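D-glycerate 2-kinase (Thermotoga maritima, PDB 2B8N) catalyses the ATP-dependent phosphorylation of D-glycerate to 2-phosphoglycerate, a magnesium-requiring step in the breakdown of serine. Local coordinates at residues E42-L47 / E70-K75; E146-E151 / K175-V180; T383-A386 / D390-Q393. One frame throughout, in Å; residues are numbered along the deposited sequence.

Contact 1 of 3, residues E42-L47 / E70-K75; sequences ETLPKL and EVLGKK
V71 and L72, the last residues of helix 61-72, pack against L44 and P45 of the short helical turn 44-47. The helix is the connector of a beta-alpha-beta crossover: it links strands 52-57 and 76-84, neighbours in the six-stranded parallel sheet of this alpha/beta domain. Just before the contact proper, E70 sends its carboxylate to two lysines, OE1 to K41 and OE2 to K66, and so ties helix 36-41 to the same helix end.

V71 is the hub. Its CG1 branch stands anti to the backbone N (chi1 172°) and reaches between two partners, lying 3.9 Å from L44 CG and also 3.9 Å from P45 CG. The valine meets the proline at roughly a right angle, whereas L44 comes across it at a slant and brings CD2 to 4.0 Å from V71 CB. L72 adds a smaller touch: although its CB does not head for the other segment, CD1 comes to 4.1 Å from L44 CD2. L44 CD2 therefore touches both V71 and L72, and no hydrogen bond joins the segments.

At G73 the chain leaves the helix with positive phi (64°), which turns it toward the next strand. K74 then pairs NZ with D93 OD2, and K75 makes a backbone hydrogen bond to V52 at the sheet. On the other side of the contact, the turn that carries the two apolar residues is closed by L47 N bonding to L44 O at 3.0 Å.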
loop_
_atom_site.group_PDB
_atom_site.type_symbol
_atom_site.label_atom_id
_atom_site.label_comp_id
_atom_site.label_asym_id
_atom_site.label_seq_id
_atom_site.Cartn_x
_atom_site.Cartn_y
_atom_site.Cartn_z
ATOM N N GLU A 42 11.982 14.193 -4.148
ATOM C CA GLU A 42 12.627 13.702 -5.376
ATOM C C GLU A 42 11.765 13.855 -6.636
ATOM O O GLU A 42 12.280 13.675 -7.729
ATOM C CB GLU A 42 13.064 12.246 -5.211
ATOM C CG GLU A 42 14.195 12.103 -4.221
ATOM C CD GLU A 42 14.744 10.694 -4.115
ATOM O OE1 GLU A 42 14.150 9.758 -4.709
ATOM O OE2 GLU A 42 15.775 10.529 -3.423
ATOM N N THR A 43 10.480 14.196 -6.475
ATOM C CA THR A 43 9.559 14.402 -7.600
ATOM C C THR A 43 9.037 15.846 -7.770
ATOM O O THR A 43 9.155 16.439 -8.858
ATOM C CB THR A 43 8.328 13.508 -7.441
ATOM O OG1 THR A 43 8.733 12.139 -7.322
ATOM C CG2 THR A 43 7.396 13.670 -8.638
ATOM N N LEU A 44 8.456 16.393 -6.704
ATOM C CA LEU A 44 7.705 17.660 -6.767
ATOM C C LEU A 44 8.485 18.839 -7.378
ATOM O O LEU A 44 7.928 19.600 -8.167
ATOM C CB LEU A 44 7.203 18.036 -5.363
ATOM C CG LEU A 44 6.391 19.312 -5.197
ATOM C CD1 LEU A 44 5.289 19.385 -6.236
ATOM C CD2 LEU A 44 5.808 19.368 -3.796
ATOM N N PRO A 45 9.771 19.012 -7.018
ATOM C CA PRO A 45 10.495 20.161 -7.568
ATOM C C PRO A 45 10.534 20.173 -9.097
ATOM O O PRO A 45 10.315 21.218 -9.710
ATOM C CB PRO A 45 11.897 19.978 -6.985
ATOM C CG PRO A 45 11.657 19.232 -5.731
ATOM C CD PRO A 45 10.639 18.230 -6.121
ATOM N N LYS A 46 10.778 19.009 -9.691
ATOM C CA LYS A 46 10.778 18.853 -11.150
ATOM C C LYS A 46 9.478 19.353 -11.845
ATOM O O LYS A 46 9.505 19.754 -13.020
ATOM C CB LYS A 46 11.042 17.387 -11.517
ATOM C CG LYS A 46 12.378 16.833 -10.998
ATOM C CD LYS A 46 12.570 15.424 -11.541
ATOM C CE LYS A 46 13.518 14.580 -10.701
ATOM N NZ LYS A 46 13.121 13.142 -10.811
ATOM N N LEU A 47 8.354 19.356 -11.129
ATOM C CA LEU A 47 7.066 19.717 -11.740
ATOM C C LEU A 47 6.770 21.242 -11.816
ATOM O O LEU A 47 5.867 21.640 -12.535
ATOM C CB LEU A 47 5.928 18.939 -11.049
ATOM C CG LEU A 47 6.150 17.413 -10.940
ATOM C CD1 LEU A 47 5.004 16.738 -10.240
ATOM C CD2 LEU A 47 6.355 16.754 -12.292
ATOM N N GLU A 70 7.657 22.320 2.415
ATOM C CA GLU A 70 9.091 22.624 2.404
ATOM C C GLU A 70 9.620 22.840 0.987
ATOM O O GLU A 70 10.489 23.677 0.787
ATOM C CB GLU A 70 9.894 21.531 3.118
ATOM C CG GLU A 70 9.646 21.492 4.625
ATOM C CD GLU A 70 10.327 20.336 5.332
ATOM O OE1 GLU A 70 11.082 19.583 4.676
ATOM O OE2 GLU A 70 10.090 20.185 6.552
ATOM N N VAL A 71 9.111 22.085 0.014
ATOM C CA VAL A 71 9.439 22.357 -1.384
ATOM C C VAL A 71 8.843 23.708 -1.883
ATOM O O VAL A 71 9.548 24.487 -2.505
ATOM C CB VAL A 71 8.994 21.206 -2.340
ATOM C CG1 VAL A 71 9.177 21.630 -3.809
ATOM C CG2 VAL A 71 9.764 19.900 -2.040
ATOM N N LEU A 72 7.562 23.980 -1.612
ATOM C CA LEU A 72 6.857 25.086 -2.271
ATOM C C LEU A 72 6.692 26.358 -1.451
ATOM O O LEU A 72 6.707 27.432 -2.018
ATOM C CB LEU A 72 5.482 24.635 -2.727
ATOM C CG LEU A 72 5.486 23.598 -3.854
ATOM C CD1 LEU A 72 4.073 23.120 -3.971
ATOM C CD2 LEU A 72 6.008 24.130 -5.179
ATOM N N GLY A 73 6.484 26.241 -0.144
ATOM C CA GLY A 73 6.250 27.411 0.709
ATOM C C GLY A 73 4.977 28.177 0.375
ATOM O O GLY A 73 3.935 27.581 0.152
ATOM N N LYS A 74 5.074 29.502 0.313
ATOM C CA LYS A 74 3.891 30.373 0.127
ATOM C C LYS A 74 3.214 30.301 -1.266
ATOM O O LYS A 74 2.182 30.949 -1.486
ATOM C CB LYS A 74 4.215 31.819 0.520
ATOM C CG LYS A 74 4.452 31.968 2.037
ATOM C CD LYS A 74 3.129 31.951 2.841
ATOM C CE LYS A 74 3.201 31.088 4.120
ATOM N NZ LYS A 74 3.073 29.637 3.795
ATOM N N LYS A 75 3.784 29.503 -2.179
ATOM C CA LYS A 75 3.124 29.139 -3.427
ATOM C C LYS A 75 1.921 28.269 -3.138
ATOM O O LYS A 75 1.046 28.146 -3.996
ATOM C CB LYS A 75 4.058 28.356 -4.352
ATOM C CG LYS A 75 5.265 29.117 -4.811
ATOM C CD LYS A 75 6.262 28.176 -5.440
ATOM C CE LYS A 75 7.179 28.927 -6.353
ATOM N NZ LYS A 75 8.439 28.204 -6.483
#

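Contact 2 of 3, residues E146-E151 / K175-V180; sequences EGVSLE and KHLSQV
The amide of Q179 is the flat group facing E146: its NE2 comes within 4.3 Å of E146 N. Both atoms are donors, so this is proximity and no bond. The amide is held by its two ends instead, with NE2 giving a hydrogen bond to P144 O and OE1 taking a weak one from R188 NH2. An extended second torsion (chi2 -169°) carries it out to the 146-151 side.

Apolar contact comes from V148 and L177, whose CG1 and CD2 approach to 4.5 Å, a light touch. Both residues also rest on I153 of helix 150-162 and on V240 of helix 238-244, so the pair belongs to a larger apolar cluster between helices. Next to this, loop 175-180 pairs with the chain leading into E146: backbone hydrogen bonds join L177 with L145 and Q179 with L143. S149 is the N-cap of helix 150-162, its hydroxyl capping a backbone N in the first turn while its own N bonds to E152 OE1, consistent with a capping box.

S178 makes an ST turn, in which its OG, anti to the backbone N (chi1 176°), accepts from V180 N at 3.1 Å over a nearly straight 168° bond; the same OG also hydrogen-bonds K181 N and E142 OE1.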
loop_
_atom_site.group_PDB
_atom_site.type_symbol
_atom_site.label_atom_id
_atom_site.label_comp_id
_atom_site.label_asym_id
_atom_site.label_seq_id
_atom_site.Cartn_x
_atom_site.Cartn_y
_atom_site.Cartn_z
ATOM N N GLU A 146 -26.491 13.604 -2.571
ATOM C CA GLU A 146 -27.696 14.075 -1.878
ATOM C C GLU A 146 -28.794 13.031 -1.876
ATOM O O GLU A 146 -29.210 12.569 -2.928
ATOM C CB GLU A 146 -28.255 15.350 -2.527
ATOM C CG GLU A 146 -27.923 16.665 -1.827
ATOM C CD GLU A 146 -28.987 17.737 -2.115
ATOM O OE1 GLU A 146 -29.472 17.800 -3.262
ATOM O OE2 GLU A 146 -29.366 18.506 -1.204
ATOM N N GLY A 147 -29.276 12.678 -0.686
ATOM C CA GLY A 147 -30.334 11.689 -0.531
ATOM C C GLY A 147 -29.862 10.255 -0.360
ATOM O O GLY A 147 -30.679 9.334 -0.337
ATOM N N VAL A 148 -28.552 10.053 -0.258
ATOM C CA VAL A 148 -27.991 8.744 0.072
ATOM C C VAL A 148 -27.280 8.907 1.410
ATOM O O VAL A 148 -26.611 9.914 1.642
ATOM C CB VAL A 148 -27.027 8.226 -1.022
ATOM C CG1 VAL A 148 -26.405 6.871 -0.620
ATOM C CG2 VAL A 148 -27.743 8.081 -2.308
ATOM N N SER A 149 -27.452 7.950 2.310
ATOM C CA SER A 149 -26.826 8.047 3.628
ATOM C C SER A 149 -25.513 7.249 3.683
ATOM O O SER A 149 -25.338 6.223 3.008
ATOM C CB SER A 149 -27.762 7.536 4.722
ATOM O OG SER A 149 -27.514 6.157 4.995
ATOM N N LEU A 150 -24.602 7.725 4.511
ATOM C CA LEU A 150 -23.389 6.988 4.822
ATOM C C LEU A 150 -23.699 5.551 5.246
ATOM O O LEU A 150 -23.000 4.630 4.842
ATOM C CB LEU A 150 -22.664 7.711 5.949
ATOM C CG LEU A 150 -21.239 7.304 6.288
ATOM C CD1 LEU A 150 -20.265 7.876 5.293
ATOM C CD2 LEU A 150 -20.921 7.799 7.717
ATOM N N GLU A 151 -24.751 5.372 6.050
ATOM C CA GLU A 151 -25.119 4.063 6.589
ATOM C C GLU A 151 -25.440 3.122 5.468
ATOM O O GLU A 151 -25.078 1.951 5.531
ATOM C CB GLU A 151 -26.336 4.147 7.522
ATOM C CG GLU A 151 -26.033 4.688 8.901
ATOM C CD GLU A 151 -25.226 5.988 8.862
ATOM O OE1 GLU A 151 -25.629 6.917 8.116
ATOM O OE2 GLU A 151 -24.182 6.070 9.567
ATOM N N LYS A 175 -18.616 4.083 -6.843
ATOM C CA LYS A 175 -18.327 5.298 -7.613
ATOM C C LYS A 175 -19.630 6.028 -7.981
ATOM O O LYS A 175 -19.661 7.266 -8.109
ATOM C CB LYS A 175 -17.511 4.963 -8.883
ATOM C CG LYS A 175 -16.073 4.475 -8.606
ATOM C CD LYS A 175 -15.252 4.113 -9.873
ATOM C CE LYS A 175 -15.676 2.808 -10.558
ATOM N NZ LYS A 175 -14.860 2.563 -11.818
ATOM N N HIS A 176 -20.703 5.255 -8.130
ATOM C CA HIS A 176 -21.982 5.796 -8.526
ATOM C C HIS A 176 -22.842 6.241 -7.312
ATOM O O HIS A 176 -23.996 6.669 -7.475
ATOM C CB HIS A 176 -22.709 4.781 -9.433
ATOM C CG HIS A 176 -22.171 4.717 -10.832
ATOM N ND1 HIS A 176 -21.112 3.909 -11.192
ATOM C CD2 HIS A 176 -22.544 5.368 -11.961
ATOM C CE1 HIS A 176 -20.859 4.067 -12.481
ATOM N NE2 HIS A 176 -21.710 4.951 -12.968
ATOM N N LEU A 177 -22.277 6.165 -6.108
ATOM C CA LEU A 177 -22.943 6.652 -4.891
ATOM C C LEU A 177 -22.256 7.868 -4.237
ATOM O O LEU A 177 -22.640 8.275 -3.147
ATOM C CB LEU A 177 -23.022 5.503 -3.865
ATOM C CG LEU A 177 -23.921 4.304 -4.229
ATOM C CD1 LEU A 177 -23.843 3.233 -3.177
ATOM C CD2 LEU A 177 -25.356 4.733 -4.407
ATOM N N SER A 178 -21.275 8.464 -4.917
ATOM C CA SER A 178 -20.291 9.348 -4.283
ATOM C C SER A 178 -20.075 10.680 -5.002
ATOM O O SER A 178 -20.194 10.771 -6.200
ATOM C CB SER A 178 -18.962 8.605 -4.197
ATOM O OG SER A 178 -17.941 9.426 -3.684
ATOM N N GLN A 179 -19.752 11.720 -4.246
ATOM C CA GLN A 179 -19.478 13.030 -4.822
ATOM C C GLN A 179 -17.988 13.194 -5.195
ATOM O O GLN A 179 -17.614 14.189 -5.823
ATOM C CB GLN A 179 -19.884 14.147 -3.846
ATOM C CG GLN A 179 -21.383 14.252 -3.609
ATOM C CD GLN A 179 -21.810 15.527 -2.865
ATOM O OE1 GLN A 179 -21.423 16.641 -3.214
ATOM N NE2 GLN A 179 -22.636 15.357 -1.852
ATOM N N VAL A 180 -17.135 12.233 -4.812
ATOM C CA VAL A 180 -15.690 12.375 -5.040
ATOM C C VAL A 180 -15.022 11.219 -5.769
ATOM O O VAL A 180 -14.025 11.432 -6.477
ATOM C CB VAL A 180 -14.901 12.688 -3.727
ATOM C CG1 VAL A 180 -15.400 13.947 -3.129
ATOM C CG2 VAL A 180 -15.010 11.581 -2.736
#

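Contact 3 of 3, residues T383-A386 / D390-Q393; sequences TLKA and DPYQ
The backbones approach at K385 and D390, whose CA atoms are 5.9 Å apart, where helix 380-386 gives way, through a short loop, to helix 391-396. Between these two consecutive helices the P391 ring is the meeting point. L384 directs its side chain at the other segment, and its CD1 lies 4.1 Å from P391 CG; the two side chains run past each other in opposite directions. K385 approaches from its aliphatic part, with CG 4.2 Å from P391 CD, and the two side chains cross at about a right angle. The proline is thus touched on CG by one residue and on CD by the next, and the contact is wholly apolar.

The charged end of K385 belongs to another partner, since NZ forms a salt bridge with E350 OE1. D390 OD1 is 6.5 Å from K385 NZ, too far for a contact, though the opposite charges may still attract weakly.

D390 is the N-cap of helix 391-396, followed by proline in the first turn, where a missing N-H costs no helical bond. With CG anti to the backbone N (chi1 174°), its carboxylate swings back over the helix start: OD1 accepts from Y392 N at 3.3 Å and OD2 from Q393 N at 3.4 Å, both weak bonds. OD1 also lies at the edge of the Y392 ring, in its plane.

P391 and Y392 both touch I347, so helix 391-396 rests on helix 337-348, while helix 380-386 follows strand 373-377 of the mixed sheet.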
loop_
_atom_site.group_PDB
_atom_site.type_symbol
_atom_site.label_atom_id
_atom_site.label_comp_id
_atom_site.label_asym_id
_atom_site.label_seq_id
_atom_site.Cartn_x
_atom_site.Cartn_y
_atom_site.Cartn_z
ATOM N N THR A 383 18.004 -24.511 14.913
ATOM C CA THR A 383 17.959 -23.815 16.202
ATOM C C THR A 383 16.647 -24.187 16.904
ATOM O O THR A 383 16.641 -24.503 18.103
ATOM C CB THR A 383 18.047 -22.268 16.091
ATOM O OG1 THR A 383 19.242 -21.863 15.402
ATOM C CG2 THR A 383 18.056 -21.657 17.486
ATOM N N LEU A 384 15.554 -24.173 16.141
ATOM C CA LEU A 384 14.246 -24.587 16.644
ATOM C C LEU A 384 14.162 -26.070 17.030
ATOM O O LEU A 384 13.655 -26.416 18.112
ATOM C CB LEU A 384 13.171 -24.262 15.615
ATOM C CG LEU A 384 12.807 -22.787 15.507
ATOM C CD1 LEU A 384 11.899 -22.560 14.301
ATOM C CD2 LEU A 384 12.143 -22.278 16.777
ATOM N N LYS A 385 14.657 -26.945 16.160
ATOM C CA LYS A 385 14.711 -28.378 16.482
ATOM C C LYS A 385 15.541 -28.644 17.739
ATOM O O LYS A 385 15.109 -29.407 18.614
ATOM C CB LYS A 385 15.223 -29.196 15.293
ATOM C CG LYS A 385 14.266 -29.179 14.082
ATOM C CD LYS A 385 14.889 -29.794 12.826
ATOM C CE LYS A 385 13.895 -29.808 11.647
ATOM N NZ LYS A 385 14.392 -30.487 10.382
ATOM N N ALA A 386 16.699 -27.989 17.859
ATOM C CA ALA A 386 17.554 -28.148 19.046
ATOM C C ALA A 386 16.879 -27.667 20.320
ATOM O O ALA A 386 17.268 -28.075 21.406
ATOM C CB ALA A 386 18.867 -27.432 18.863
ATOM N N ASP A 390 9.103 -27.950 16.611
ATOM C CA ASP A 390 8.921 -28.391 15.217
ATOM C C ASP A 390 8.439 -27.235 14.313
ATOM O O ASP A 390 7.304 -26.764 14.448
ATOM C CB ASP A 390 7.922 -29.548 15.129
ATOM C CG ASP A 390 7.600 -29.926 13.688
ATOM O OD1 ASP A 390 8.463 -29.730 12.808
ATOM O OD2 ASP A 390 6.476 -30.403 13.429
ATOM N N PRO A 391 9.297 -26.781 13.385
ATOM C CA PRO A 391 8.933 -25.728 12.436
ATOM C C PRO A 391 7.624 -25.924 11.633
ATOM O O PRO A 391 6.891 -24.950 11.450
ATOM C CB PRO A 391 10.141 -25.699 11.500
ATOM C CG PRO A 391 11.266 -26.104 12.372
ATOM C CD PRO A 391 10.699 -27.193 13.208
ATOM N N TYR A 392 7.336 -27.148 11.161
ATOM C CA TYR A 392 6.098 -27.414 10.383
ATOM C C TYR A 392 4.842 -27.186 11.204
ATOM O O TYR A 392 3.828 -26.735 10.683
ATOM C CB TYR A 392 6.025 -28.847 9.861
ATOM C CG TYR A 392 7.085 -29.177 8.858
ATOM C CD1 TYR A 392 6.889 -28.924 7.492
ATOM C CD2 TYR A 392 8.303 -29.740 9.267
ATOM C CE1 TYR A 392 7.885 -29.230 6.554
ATOM C CE2 TYR A 392 9.300 -30.050 8.350
ATOM C CZ TYR A 392 9.087 -29.795 6.996
ATOM O OH TYR A 392 10.092 -30.104 6.098
ATOM N N GLN A 393 4.903 -27.514 12.484
ATOM C CA GLN A 393 3.752 -27.341 13.354
ATOM C C GLN A 393 3.410 -25.849 13.576
ATOM O O GLN A 393 2.226 -25.493 13.673
ATOM C CB GLN A 393 3.981 -28.090 14.677
ATOM C CG GLN A 393 2.732 -28.742 15.252
ATOM C CD GLN A 393 2.103 -29.756 14.294
ATOM O OE1 GLN A 393 0.926 -29.645 13.936
ATOM N NE2 GLN A 393 2.897 -30.737 13.860
#

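The three contacts come in series along the chain, each closing before the next opens. Contacts 1 and 2 share the half of the molecule built on the parallel sheet, their centres about 34 Å apart and their nearest atoms about 20 Å apart: contact 1 joins helix 61-72 to the turn 44-47, contact 2 lies in the helical region between strands 128-133 and 193-199. Contact 3 is in the other half, with the mixed sheet, about 52 Å from contact 1 and 53 Å from contact 2 between centres, across the chain's centre from both. Contacts 1 and 2 fall wholly within the DUF4147 range and contact 3 within the MOFRL range, so each joins elements of one half.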